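Long-range contacts in particle-associated lyase (Acinetobacter bacteriophage AP22, PDB 4Y9V), which probably cleaves the capsular polysaccharide of Acinetobacter baumannii as the lyase tailspike of the phage: residues Asn296-Ala301 against Ser327-Ser332; His347-Tyr352 against Asn364-Glu369. All coordinates share one frame; numbering follows the deposited sequence. Where two conformers were deposited one is given.

Contact 1. Residues Asn296-Ala301 against Ser327-Ser332; sequences NSTRHA and SETDTS. With SO4 (sulfate ion), chain K.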
ATOM      1  N   ASN A 296      19.977  10.136   7.030  1.00  4.83           N
ATOM      2  CA  ASN A 296      20.947   9.488   7.902  1.00  4.92           C
ATOM      3  C   ASN A 296      21.255  10.415   9.073  1.00  5.02           C
ATOM      4  O   ASN A 296      21.332  11.644   8.922  1.00  6.45           O
ATOM      5  CB  ASN A 296      22.231   9.194   7.137  1.00  5.97           C
ATOM      6  CG  ASN A 296      22.018   8.154   6.077  1.00  6.25           C
ATOM      7  OD1 ASN A 296      21.320   7.172   6.296  1.00  6.44           O
ATOM      8  ND2 ASN A 296      22.662   8.308   4.947  1.00  9.25           N
ATOM      9  N   SER A 297      21.448   9.827  10.250  1.00  4.48           N
ATOM     10  CA  SER A 297      21.699  10.621  11.443  1.00  4.78           C
ATOM     11  C   SER A 297      22.498   9.838  12.458  1.00  4.54           C
ATOM     12  O   SER A 297      22.467   8.604  12.495  1.00  4.83           O
ATOM     13  CB  SER A 297      20.332  11.002  12.037  1.00  5.50           C
ATOM     14  OG  SER A 297      20.501  11.748  13.226  1.00  7.10           O
ATOM     15  N   THR A 298      23.131  10.552  13.409  1.00  4.79           N
ATOM     16  CA  THR A 298      23.698   9.890  14.569  1.00  4.81           C
ATOM     17  C   THR A 298      22.639   9.062  15.306  1.00  4.69           C
ATOM     18  O   THR A 298      22.931   7.955  15.747  1.00  5.23           O
ATOM     19  CB  THR A 298      24.330  10.917  15.530  1.00  4.94           C
ATOM     20  OG1 THR A 298      25.368  11.571  14.791  1.00  5.33           O
ATOM     21  CG2 THR A 298      24.876  10.277  16.783  1.00  5.84           C
ATOM     22  N   ARG A 299      21.447   9.648  15.487  1.00  4.88           N
ATOM     23  CA  ARG A 299      20.313   8.956  16.095  1.00  4.84           C
ATOM     24  C   ARG A 299      19.191   8.891  15.042  1.00  4.87           C
ATOM     25  O   ARG A 299      19.455   8.542  13.905  1.00  5.57           O
ATOM     26  CB  ARG A 299      19.941   9.512  17.475  1.00  4.97           C
ATOM     27  CG  ARG A 299      21.105   9.458  18.448  1.00  5.33           C
ATOM     28  CD  ARG A 299      20.747   9.834  19.872  1.00  5.67           C
ATOM     29  NE  ARG A 299      19.807   8.889  20.449  1.00  6.00           N
ATOM     30  CZ  ARG A 299      18.541   9.085  20.716  1.00  5.94           C
ATOM     31  NH1 ARG A 299      17.935  10.237  20.498  1.00  6.42           N
ATOM     32  NH2 ARG A 299      17.816   8.073  21.225  1.00  7.42           N
ATOM     33  N   HIS A 300      17.947   9.151  15.416  1.00  4.85           N
ATOM     34  CA  HIS A 300      16.853   8.924  14.473  1.00  4.77           C
ATOM     35  C   HIS A 300      17.058   9.776  13.206  1.00  4.67           C
ATOM     36  O   HIS A 300      17.355  10.967  13.266  1.00  5.12           O
ATOM     37  CB  HIS A 300      15.509   9.251  15.090  1.00  5.42           C
ATOM     38  CG  HIS A 300      15.227   8.559  16.374  1.00  5.24           C
ATOM     39  ND1 HIS A 300      15.273   7.210  16.548  1.00  5.81           N
ATOM     40  CD2 HIS A 300      14.805   9.055  17.570  1.00  7.07           C
ATOM     41  CE1 HIS A 300      14.936   6.869  17.783  1.00  6.74           C
ATOM     42  NE2 HIS A 300      14.659   7.974  18.429  1.00  7.38           N
ATOM     43  N   ALA A 301      16.830   9.137  12.060  1.00  4.74           N
ATOM     44  CA  ALA A 301      16.894   9.828  10.778  1.00  4.72           C
ATOM     45  C   ALA A 301      15.677  10.723  10.553  1.00  4.72           C
ATOM     46  O   ALA A 301      15.821  11.871  10.178  1.00  5.20           O
ATOM     47  CB  ALA A 301      17.095   8.817   9.673  1.00  5.19           C
ATOM     48  N   SER A 327      20.152   5.236  11.409  0.63  4.61           N
ATOM     49  CA  SER A 327      20.908   5.826  12.495  0.63  4.49           C
ATOM     50  C   SER A 327      22.275   5.154  12.583  0.63  4.64           C
ATOM     51  O   SER A 327      22.383   3.920  12.424  0.63  6.80           O
ATOM     52  CB  SER A 327      20.187   5.695  13.833  0.63  4.84           C
ATOM     53  OG  SER A 327      20.104   4.344  14.240  0.63  5.52           O
ATOM     54  N   GLU A 328      23.288   5.931  12.913  0.74  4.92           N
ATOM     55  CA  GLU A 328      24.650   5.383  13.114  0.74  5.39           C
ATOM     56  C   GLU A 328      24.776   4.677  14.450  0.74  5.23           C
ATOM     57  O   GLU A 328      25.391   3.586  14.519  0.74  6.63           O
ATOM     58  CB  GLU A 328      25.629   6.575  13.011  0.74  6.46           C
ATOM     59  CG  GLU A 328      27.082   6.175  13.298  0.74  5.84           C
ATOM     60  CD  GLU A 328      27.494   6.326  14.736  0.74  6.07           C
ATOM     61  OE1 GLU A 328      27.187   7.391  15.316  0.74  7.25           O
ATOM     62  OE2 GLU A 328      28.252   5.451  15.211  0.74  9.05           O
ATOM     63  N   THR A 329      24.229   5.255  15.518  1.00  5.19           N
ATOM     64  CA  THR A 329      24.141   4.573  16.787  1.00  5.34           C
ATOM     65  C   THR A 329      23.042   3.505  16.717  1.00  5.19           C
ATOM     66  O   THR A 329      22.260   3.445  15.777  1.00  5.77           O
ATOM     67  CB  THR A 329      23.889   5.547  17.945  1.00  5.69           C
ATOM     68  OG1 THR A 329      22.598   6.131  17.808  1.00  5.93           O
ATOM     69  CG2 THR A 329      24.983   6.603  18.060  1.00  6.66           C
ATOM     70  N   ASP A 330      22.951   2.700  17.778  1.00  5.39           N
ATOM     71  CA  ASP A 330      22.057   1.538  17.767  1.00  5.29           C
ATOM     72  C   ASP A 330      20.615   1.826  18.154  1.00  5.66           C
ATOM     73  O   ASP A 330      19.930   0.909  18.596  1.00  8.97           O
ATOM     74  CB  ASP A 330      22.636   0.427  18.629  1.00  5.57           C
ATOM     75  CG  ASP A 330      22.078  -0.953  18.307  1.00  5.30           C
ATOM     76  OD1 ASP A 330      21.971  -1.254  17.083  1.00  5.44           O
ATOM     77  OD2 ASP A 330      21.799  -1.721  19.256  1.00  5.83           O
ATOM     78  N   THR A 331      20.133   3.011  17.905  1.00  5.85           N
ATOM     79  CA  THR A 331      18.714   3.340  17.974  1.00  5.62           C
ATOM     80  C   THR A 331      18.075   3.053  16.604  1.00  5.30           C
ATOM     81  O   THR A 331      18.604   2.277  15.832  1.00  7.92           O
ATOM     82  CB  THR A 331      18.518   4.743  18.525  1.00  6.99           C
ATOM     83  OG1 THR A 331      17.121   4.971  18.761  1.00  8.38           O
ATOM     84  CG2 THR A 331      19.028   5.840  17.628  1.00  8.62           C
ATOM     85  N   SER A 332      16.915   3.661  16.360  1.00  5.28           N
ATOM     86  CA  SER A 332      16.181   3.411  15.120  1.00  5.08           C
ATOM     87  C   SER A 332      16.346   4.530  14.116  1.00  5.01           C
ATOM     88  O   SER A 332      16.348   5.720  14.431  1.00  5.65           O
ATOM     89  CB  SER A 332      14.699   3.206  15.409  1.00  5.50           C
ATOM     90  OG  SER A 332      14.149   4.369  16.042  1.00  5.92           O
TER
HETATM   91  S   SO4 K 809      14.407   9.366  21.723  0.80  6.01           S
HETATM   92  O1  SO4 K 809      13.331   9.879  22.555  1.00  8.21           O
HETATM   93  O2  SO4 K 809      13.972   8.117  21.073  1.00  9.44           O
HETATM   94  O3  SO4 K 809      15.543   9.099  22.621  1.00  9.85           O
HETATM   95  O4  SO4 K 809      14.855  10.294  20.657  1.00  7.53           O
HETATM   96  O   HOH W   1      27.220   9.753  13.819  0.62  8.95           O
HETATM   97  O   HOH W   2      21.407   6.412  20.331  1.00  8.27           O

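Contact 2. Residues His347-Tyr352 against Asn364-Glu369; sequences HCTTNY and NCDIYE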
ATOM      1  N   HIS A 347       6.719   0.893   2.920  1.00  4.68           N
ATOM      2  CA  HIS A 347       7.746   0.728   1.870  1.00  5.17           C
ATOM      3  C   HIS A 347       9.001   1.510   2.218  1.00  5.15           C
ATOM      4  O   HIS A 347       9.665   2.080   1.344  1.00  6.80           O
ATOM      5  CB  HIS A 347       7.186   1.049   0.468  1.00  6.43           C
ATOM      6  CG  HIS A 347       6.351  -0.090  -0.091  1.00  7.52           C
ATOM      7  ND1 HIS A 347       5.015  -0.237  -0.192  1.00 10.47           N
ATOM      8  CD2 HIS A 347       6.880  -1.244  -0.570  1.00  7.89           C
ATOM      9  CE1 HIS A 347       4.750  -1.448  -0.771  1.00  9.05           C
ATOM     10  NE2 HIS A 347       5.873  -2.052  -0.975  1.00 11.59           N
ATOM     11  N   CYS A 348       9.377   1.506   3.494  1.00  4.83           N
ATOM     12  CA  CYS A 348      10.595   2.142   3.988  1.00  4.80           C
ATOM     13  C   CYS A 348      11.589   1.084   4.447  1.00  4.69           C
ATOM     14  O   CYS A 348      11.230  -0.072   4.686  1.00  5.81           O
ATOM     15  CB  CYS A 348      10.288   3.085   5.147  1.00  5.07           C
ATOM     16  SG  CYS A 348       9.260   4.512   4.721  1.00  5.60           S
ATOM     17  N   THR A 349      12.833   1.510   4.592  1.00  4.70           N
ATOM     18  CA  THR A 349      13.887   0.690   5.161  1.00  4.66           C
ATOM     19  C   THR A 349      14.422   1.420   6.394  1.00  4.91           C
ATOM     20  O   THR A 349      14.646   2.635   6.345  1.00  5.60           O
ATOM     21  CB  THR A 349      15.008   0.471   4.140  1.00  5.46           C
ATOM     22  OG1 THR A 349      14.453  -0.312   3.065  1.00  6.48           O
ATOM     23  CG2 THR A 349      16.185  -0.291   4.732  1.00  6.78           C
ATOM     24  N   THR A 350      14.646   0.659   7.470  1.00  4.68           N
ATOM     25  CA  THR A 350      15.182   1.227   8.707  1.00  4.59           C
ATOM     26  C   THR A 350      15.971   0.156   9.423  1.00  4.46           C
ATOM     27  O   THR A 350      15.659  -1.033   9.362  1.00  5.16           O
ATOM     28  CB  THR A 350      14.047   1.773   9.599  1.00  4.91           C
ATOM     29  OG1 THR A 350      14.611   2.290  10.813  1.00  4.98           O
ATOM     30  CG2 THR A 350      12.951   0.789   9.877  1.00  5.62           C
ATOM     31  N   ASN A 351      16.991   0.594  10.171  1.00  4.50           N
ATOM     32  CA  ASN A 351      17.549  -0.229  11.256  1.00  4.49           C
ATOM     33  C   ASN A 351      16.753   0.106  12.518  1.00  4.52           C
ATOM     34  O   ASN A 351      16.757   1.262  12.958  1.00  5.11           O
ATOM     35  CB  ASN A 351      19.041  -0.012  11.467  1.00  4.74           C
ATOM     36  CG  ASN A 351      19.457   1.414  11.774  1.00  5.17           C
ATOM     37  OD1 ASN A 351      19.249   2.309  10.948  1.00  5.73           O
ATOM     38  ND2 ASN A 351      20.049   1.630  12.918  1.00  7.32           N
ATOM     39  N   TYR A 352      16.058  -0.907  13.040  1.00  4.49           N
ATOM     40  CA  TYR A 352      15.234  -0.802  14.243  1.00  4.49           C
ATOM     41  C   TYR A 352      14.030   0.112  13.981  1.00  4.52           C
ATOM     42  O   TYR A 352      13.886   0.736  12.944  1.00  5.71           O
ATOM     43  CB  TYR A 352      16.065  -0.398  15.465  1.00  5.02           C
ATOM     44  CG  TYR A 352      15.560  -0.741  16.839  1.00  4.85           C
ATOM     45  CD1 TYR A 352      15.201  -2.045  17.174  1.00  4.98           C
ATOM     46  CD2 TYR A 352      15.529   0.201  17.859  1.00  5.50           C
ATOM     47  CE1 TYR A 352      14.805  -2.401  18.466  1.00  5.26           C
ATOM     48  CE2 TYR A 352      15.189  -0.141  19.147  1.00  5.93           C
ATOM     49  CZ  TYR A 352      14.838  -1.430  19.457  1.00  5.17           C
ATOM     50  OH  TYR A 352      14.541  -1.735  20.768  1.00  5.88           O
ATOM     51  N   ASN A 364       5.088  -3.119   4.753  1.00  4.42           N
ATOM     52  CA  ASN A 364       5.922  -3.301   3.567  1.00  4.71           C
ATOM     53  C   ASN A 364       7.344  -2.748   3.774  1.00  4.73           C
ATOM     54  O   ASN A 364       7.966  -2.331   2.782  1.00  5.63           O
ATOM     55  CB  ASN A 364       5.273  -2.673   2.327  1.00  5.53           C
ATOM     56  CG  ASN A 364       3.893  -3.253   2.106  1.00  6.21           C
ATOM     57  OD1 ASN A 364       3.743  -4.450   1.953  1.00  7.32           O
ATOM     58  ND2 ASN A 364       2.899  -2.359   2.140  1.00  7.07           N
ATOM     59  N   CYS A 365       7.825  -2.771   4.987  1.00  4.47           N
ATOM     60  CA  CYS A 365       9.137  -2.219   5.306  1.00  4.52           C
ATOM     61  C   CYS A 365      10.192  -3.322   5.436  1.00  4.63           C
ATOM     62  O   CYS A 365       9.872  -4.441   5.826  1.00  6.43           O
ATOM     63  CB  CYS A 365       9.123  -1.455   6.640  1.00  4.75           C
ATOM     64  SG  CYS A 365       8.205   0.123   6.598  1.00  4.97           S
ATOM     65  N   ASP A 366      11.432  -2.934   5.182  0.64  4.57           N
ATOM     66  CA  ASP A 366      12.613  -3.727   5.484  0.64  4.56           C
ATOM     67  C   ASP A 366      13.143  -3.213   6.819  0.64  4.51           C
ATOM     68  O   ASP A 366      13.548  -2.048   6.892  0.64  6.21           O
ATOM     69  CB  ASP A 366      13.698  -3.559   4.412  0.64  5.64           C
ATOM     70  CG  ASP A 366      13.442  -4.313   3.133  0.64  6.55           C
ATOM     71  OD1 ASP A 366      14.240  -4.132   2.204  0.64  8.71           O
ATOM     72  OD2 ASP A 366      12.481  -5.108   3.127  0.64 10.31           O
ATOM     73  N   ILE A 367      13.103  -4.061   7.846  1.00  4.66           N
ATOM     74  CA  ILE A 367      13.455  -3.644   9.198  1.00  4.74           C
ATOM     75  C   ILE A 367      14.597  -4.525   9.693  1.00  4.75           C
ATOM     76  O   ILE A 367      14.445  -5.728   9.873  1.00  5.59           O
ATOM     77  CB  ILE A 367      12.266  -3.712  10.174  1.00  5.20           C
ATOM     78  CG1 ILE A 367      11.047  -2.944   9.623  1.00  5.71           C
ATOM     79  CG2 ILE A 367      12.704  -3.181  11.537  1.00  6.27           C
ATOM     80  CD1 ILE A 367       9.811  -3.067  10.450  1.00  7.36           C
ATOM     81  N   TYR A 368      15.757  -3.879   9.907  0.51  4.94           N
ATOM     82  CA  TYR A 368      16.935  -4.558  10.407  0.51  4.56           C
ATOM     83  C   TYR A 368      16.954  -4.579  11.939  0.51  4.44           C
ATOM     84  O   TYR A 368      16.670  -3.586  12.604  0.51  5.43           O
ATOM     85  CB  TYR A 368      18.236  -3.910   9.921  0.51  5.68           C
ATOM     86  CG  TYR A 368      18.409  -3.985   8.429  0.51  5.45           C
ATOM     87  CD1 TYR A 368      18.906  -5.081   7.763  0.51  5.86           C
ATOM     88  CD2 TYR A 368      18.058  -2.881   7.695  0.51  8.49           C
ATOM     89  CE1 TYR A 368      19.046  -5.122   6.358  0.51  6.85           C
ATOM     90  CE2 TYR A 368      18.178  -2.872   6.329  0.51 10.09           C
ATOM     91  CZ  TYR A 368      18.659  -3.990   5.680  0.51  8.98           C
ATOM     92  OH  TYR A 368      18.803  -3.960   4.309  0.51 13.00           O
ATOM     93  N   GLU A 369      17.356  -5.709  12.488  1.00  4.81           N
ATOM     94  CA  GLU A 369      17.477  -5.850  13.922  1.00  4.82           C
ATOM     95  C   GLU A 369      18.563  -4.927  14.448  1.00  4.95           C
ATOM     96  O   GLU A 369      19.638  -4.808  13.839  1.00  5.74           O
ATOM     97  CB  GLU A 369      17.841  -7.307  14.242  1.00  5.39           C
ATOM     98  CG  GLU A 369      17.671  -7.635  15.716  1.00  5.47           C
ATOM     99  CD  GLU A 369      18.151  -9.002  16.153  1.00  5.46           C
ATOM    100  OE1 GLU A 369      18.902  -9.659  15.416  1.00  7.90           O
ATOM    101  OE2 GLU A 369      17.796  -9.346  17.295  1.00  6.06           O
TER
HETATM  102  O   HOH W   3      10.621  -1.960   1.884  1.00 12.28           O
HETATM  103  O   HOH W   4      16.117  -2.028   1.870  0.69  7.91           O

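Contact 1. Residues Asn296-Ala301 against Ser327-Ser332
Ser297 and Ser327 pair as a single parallel bridge, and both chains then turn off their strands together. Glu328 N gives a hydrogen bond of 2.8 Å to Ser297 O. One residue on, Thr298 O takes two bonds from Thr329. The backbone N of Thr329 reaches it at 3.0 Å and OG1 of Thr329 at 2.8 Å. With chi1 at 66°, the hydroxyl of Thr329 is turned back onto that same carbonyl.

The His300 ring is held at two corners. ND1 of His300 donates to Ser332 O at 2.8 Å, with the acceptor near the ring plane. NE2, the other ring nitrogen of His300, donates almost straight (178°) to O2 of the sulfate at 2.7 Å. Arg299, bent at chi3 (64°), brings NH2 to O3 of the same ion at 2.9 Å. The ion probably comes from the crystallisation liquor. It is also bound by Tyr278 and Arg166, two residues of the glycan pocket.

Apolar contact is modest. CG2 of Thr331 packs against CA and CB of Arg299, and CG2 of Thr298 and CG2 of Thr329 meet at 3.9 Å. One water joins Thr298 OG1 to Glu328 OE1, and another joins Arg299 NE to Thr329 OG1. OG1 of Thr298 is also hydrogen-bonded to Ala271 O. The other carboxylate oxygen of Glu328 forms a salt bridge with Lys186 of the second subunit.

The contact sits where strands 293-297 and 323-327, stacked in successive coils of the beta-helix, end and give way to loops. Strand 268-269 flanks the first of these on its far side, and strand 349-351 flanks the second.

Contact 2. Residues His347-Tyr352 against Asn364-Glu369
The side chain of Asn364 stacks on the imidazole of His347. CB of Asn364 lies 3.3 Å from the ring centroid of His347, nearly on the ring normal, a CH-pi contact. The amide runs outward past CE1 of the ring, its plane 17° from that of the imidazole. ND2 of Asn364 is hydrogen-bonded to OD1 of Asp346, which would favour this rotation of the amide. The His347 ring also meets Tyr319 of the second subunit.

CB of Cys348 packs against SG of Cys365 at 3.9 Å. SG of Cys365 also accepts a long hydrogen bond, 3.6 Å, from Cys348 N.

Thr349, Asp366 and Tyr368 share one face of the sheet. CG2 of Thr349, anti to the backbone N, meets the edge of the Tyr368 ring at CE2, 3.6 Å away. The other branch, OG1, lies beside CB of Asp366, and a water links it to Asp366 OD1. The same OD1 forms a salt bridge with Arg342 of the second subunit. On the opposite face Thr350 and Ile367 run alongside each other, with CG2 of Thr350 4.2 Å from CG1 of Ile367. OG1 of Thr350 bonds to Tyr352 O at 2.7 Å.

Four backbone hydrogen bonds join the strands between these two faces. Asp366 N and Tyr368 N donate to Cys348 O and Thr350 O, while Thr350 N and Tyr352 N donate to Asp366 O and Tyr368 O. Strands 349-351 and 366-368 are parallel, their directions 10° apart, and in register. Such stacking of equivalent strands from successive coils is the hallmark of the right-handed parallel beta-helix of pectin lyase-like proteins.

How the contacts relate
From the N terminus, contact 1 comes first. Strand 293-297 leads into 296-301, and the chain returns through strands 318-321 and 323-327 before 327-332 closes the loop. Contact 2 then closes a shorter loop, from 347-352 through strand 360-363 to 364-369. The two are in series, neither nested nor crossed. Strands 293-297, 323-327, 349-351 and 366-368 pair one after the other, so the contacts lie two steps apart on the same wall of the beta-helix. They touch directly: Asn351 ND2 is probably hydrogen-bonded to Ser327 OG, while its OD1 is bonded to His326, and Ser332 packs on Tyr352. Both also face the second subunit, while contact 1 alone borders the glycan pocket.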